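Long-range contact in monovalent Na+/H+ antiporter subunit A (Dietzia sp. DQ12-45-1b, PDB 7D3U), which probably exchanges sodium ions for protons across the bacterial cell membrane as one subunit of the multi-subunit Mrp antiporter complex: residues Leu327-Phe335 with Pro462-Gly470. Numbering follows the deposited sequence.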
loop_
_atom_site.group_PDB
_atom_site.type_symbol
_atom_site.label_atom_id
_atom_site.label_comp_id
_atom_site.label_asym_id
_atom_site.label_seq_id
_atom_site.Cartn_x
_atom_site.Cartn_y
_atom_site.Cartn_z
ATOM N N LEU B 327 27.523 22.787 41.502
ATOM C CA LEU B 327 28.838 22.591 42.102
ATOM C C LEU B 327 28.871 21.344 42.984
ATOM O O LEU B 327 29.648 20.411 42.736
ATOM C CB LEU B 327 29.241 23.829 42.905
ATOM C CG LEU B 327 29.587 25.065 42.077
ATOM C CD1 LEU B 327 29.983 26.217 42.978
ATOM C CD2 LEU B 327 30.696 24.746 41.094
ATOM N N PHE B 328 28.027 21.306 44.022
ATOM C CA PHE B 328 28.213 20.277 45.039
ATOM C C PHE B 328 27.774 18.901 44.555
ATOM O O PHE B 328 28.382 17.902 44.942
ATOM C CB PHE B 328 27.533 20.662 46.367
ATOM C CG PHE B 328 26.017 20.655 46.357
ATOM C CD1 PHE B 328 25.295 19.481 46.245
ATOM C CD2 PHE B 328 25.319 21.830 46.570
ATOM C CE1 PHE B 328 23.915 19.493 46.262
ATOM C CE2 PHE B 328 23.941 21.845 46.597
ATOM C CZ PHE B 328 23.238 20.676 46.445
ATOM N N LYS B 329 26.760 18.812 43.693
ATOM C CA LYS B 329 26.358 17.502 43.194
ATOM C C LYS B 329 27.387 16.950 42.218
ATOM O O LYS B 329 27.676 15.747 42.226
ATOM C CB LYS B 329 24.985 17.583 42.537
ATOM C CG LYS B 329 24.414 16.234 42.158
ATOM C CD LYS B 329 24.100 15.422 43.395
ATOM C CE LYS B 329 23.095 16.139 44.271
ATOM N NZ LYS B 329 22.897 15.433 45.562
ATOM N N SER B 330 27.953 17.811 41.371
ATOM C CA SER B 330 29.036 17.379 40.495
ATOM C C SER B 330 30.215 16.863 41.306
ATOM O O SER B 330 30.770 15.795 41.015
ATOM C CB SER B 330 29.471 18.528 39.589
ATOM O OG SER B 330 30.723 18.259 38.990
ATOM N N SER B 331 30.610 17.609 42.340
ATOM C CA SER B 331 31.737 17.163 43.148
ATOM C C SER B 331 31.406 15.891 43.920
ATOM O O SER B 331 32.272 15.027 44.078
ATOM C CB SER B 331 32.174 18.268 44.103
ATOM O OG SER B 331 31.648 18.050 45.395
ATOM N N LEU B 332 30.160 15.741 44.376
ATOM C CA LEU B 332 29.766 14.523 45.076
ATOM C C LEU B 332 29.819 13.316 44.155
ATOM O O LEU B 332 30.279 12.240 44.555
ATOM C CB LEU B 332 28.363 14.683 45.651
ATOM C CG LEU B 332 28.283 15.184 47.087
ATOM C CD1 LEU B 332 26.859 15.103 47.576
ATOM C CD2 LEU B 332 29.200 14.369 47.972
ATOM N N PHE B 333 29.345 13.470 42.919
ATOM C CA PHE B 333 29.401 12.365 41.970
ATOM C C PHE B 333 30.839 11.998 41.640
ATOM O O PHE B 333 31.197 10.813 41.616
ATOM C CB PHE B 333 28.642 12.729 40.700
ATOM C CG PHE B 333 27.233 12.247 40.689
ATOM C CD1 PHE B 333 26.959 10.898 40.727
ATOM C CD2 PHE B 333 26.183 13.141 40.645
ATOM C CE1 PHE B 333 25.666 10.449 40.722
ATOM C CE2 PHE B 333 24.885 12.694 40.638
ATOM C CZ PHE B 333 24.626 11.346 40.675
ATOM N N MET B 334 31.681 13.000 41.389
ATOM C CA MET B 334 33.072 12.704 41.074
ATOM C C MET B 334 33.795 12.086 42.266
ATOM O O MET B 334 34.675 11.237 42.083
ATOM C CB MET B 334 33.774 13.972 40.598
ATOM C CG MET B 334 33.320 14.427 39.223
ATOM S SD MET B 334 34.187 15.892 38.650
ATOM C CE MET B 334 33.654 17.078 39.875
ATOM N N PHE B 335 33.410 12.452 43.489
ATOM C CA PHE B 335 34.043 11.865 44.661
ATOM C C PHE B 335 33.566 10.440 44.902
ATOM O O PHE B 335 34.351 9.585 45.322
ATOM C CB PHE B 335 33.781 12.735 45.886
ATOM C CG PHE B 335 34.763 13.851 46.046
ATOM C CD1 PHE B 335 36.105 13.646 45.791
ATOM C CD2 PHE B 335 34.344 15.110 46.433
ATOM C CE1 PHE B 335 37.012 14.671 45.931
ATOM C CE2 PHE B 335 35.247 16.139 46.570
ATOM C CZ PHE B 335 36.583 15.919 46.322
ATOM N N PRO B 462 34.959 21.634 42.226
ATOM C CA PRO B 462 33.639 22.158 42.610
ATOM C C PRO B 462 33.427 22.204 44.113
ATOM O O PRO B 462 32.795 23.142 44.613
ATOM C CB PRO B 462 32.668 21.188 41.924
ATOM C CG PRO B 462 33.448 20.612 40.804
ATOM C CD PRO B 462 34.822 20.450 41.361
ATOM N N ALA B 463 33.942 21.220 44.852
ATOM C CA ALA B 463 33.747 21.213 46.298
ATOM C C ALA B 463 34.451 22.389 46.963
ATOM O O ALA B 463 33.940 22.954 47.936
ATOM C CB ALA B 463 34.235 19.891 46.888
ATOM N N VAL B 464 35.623 22.771 46.456
ATOM C CA VAL B 464 36.329 23.916 47.020
ATOM C C VAL B 464 35.751 25.222 46.486
ATOM O O VAL B 464 35.742 26.239 47.194
ATOM C CB VAL B 464 37.836 23.793 46.738
ATOM C CG1 VAL B 464 38.555 25.107 46.992
ATOM C CG2 VAL B 464 38.437 22.692 47.590
ATOM N N LEU B 465 35.258 25.219 45.246
ATOM C CA LEU B 465 34.566 26.390 44.721
ATOM C C LEU B 465 33.332 26.707 45.548
ATOM O O LEU B 465 33.010 27.877 45.770
ATOM C CB LEU B 465 34.186 26.164 43.259
ATOM C CG LEU B 465 35.157 26.708 42.215
ATOM C CD1 LEU B 465 34.600 26.497 40.822
ATOM C CD2 LEU B 465 35.428 28.179 42.466
ATOM N N GLY B 466 32.629 25.674 46.014
ATOM C CA GLY B 466 31.507 25.902 46.910
ATOM C C GLY B 466 31.908 26.666 48.157
ATOM O O GLY B 466 31.240 27.624 48.550
ATOM N N LEU B 467 33.021 26.274 48.776
ATOM C CA LEU B 467 33.483 26.954 49.981
ATOM C C LEU B 467 33.904 28.389 49.682
ATOM O O LEU B 467 33.488 29.327 50.374
ATOM C CB LEU B 467 34.639 26.175 50.607
ATOM C CG LEU B 467 35.220 26.733 51.903
ATOM C CD1 LEU B 467 34.313 26.413 53.074
ATOM C CD2 LEU B 467 36.615 26.184 52.137
ATOM N N VAL B 468 34.738 28.580 48.655
ATOM C CA VAL B 468 35.238 29.917 48.345
ATOM C C VAL B 468 34.171 30.830 47.764
ATOM O O VAL B 468 34.383 32.046 47.702
ATOM C CB VAL B 468 36.440 29.863 47.380
ATOM C CG1 VAL B 468 37.441 28.818 47.833
ATOM C CG2 VAL B 468 35.974 29.589 45.962
ATOM N N LEU B 469 33.034 30.286 47.333
ATOM C CA LEU B 469 31.910 31.110 46.919
ATOM C C LEU B 469 30.917 31.346 48.045
ATOM O O LEU B 469 30.188 32.342 48.009
ATOM C CB LEU B 469 31.191 30.471 45.728
ATOM C CG LEU B 469 31.877 30.644 44.373
ATOM C CD1 LEU B 469 30.992 30.130 43.253
ATOM C CD2 LEU B 469 32.243 32.098 44.146
ATOM N N GLY B 470 30.862 30.453 49.032
ATOM C CA GLY B 470 30.072 30.733 50.217
ATOM C C GLY B 470 30.715 31.786 51.096
ATOM O O GLY B 470 30.034 32.678 51.608
#
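L327 and P462 interlock where helices 312-341 and 457-471 cross, each side chain acting as a knob in a hole of the other helix. Along L327, CB faces the carbonyl oxygen of P462 at 4.0 Å. With CG anti to the carbonyl carbon (chi1 -71°) and the chain extended at chi2, the methyls lie against the other helix. CD2 meets P462 CB, the two side chains crossing obliquely, while CD1 sits among L465, G466 and L469, with L469 CD1 4.1 Å from L327 CD1. L327 CD1 also lies 4.1 Å from the backbone N of G466. The proline ring enters the hole formed by L327, S330, S331 and M334. P462 CB packs against S331 CB at 3.7 Å, and the M334 chain bends at chi3 (-64°) to bring CE within 3.7 Å of P462 CG. S331 OG turns back in a weak hydrogen bond to F328 O, 3.3 Å long, and also touches the A463 methyl. That methyl meets the F335 ring at its edge, A463 CB lying 3.9 Å from F335 CE2. L465 borders a bound dodecyl maltoside. K329, whose side chain leaves from the face of helix 312-341 turned away from this contact, is hydrogen-bonded to S295. The helices run roughly antiparallel, their segment axes inclined at 149° and 8.1 Å apart at closest approach: knobs-into-holes packing of two helices predicted to span the membrane, the first within the antiporter module related to complex I.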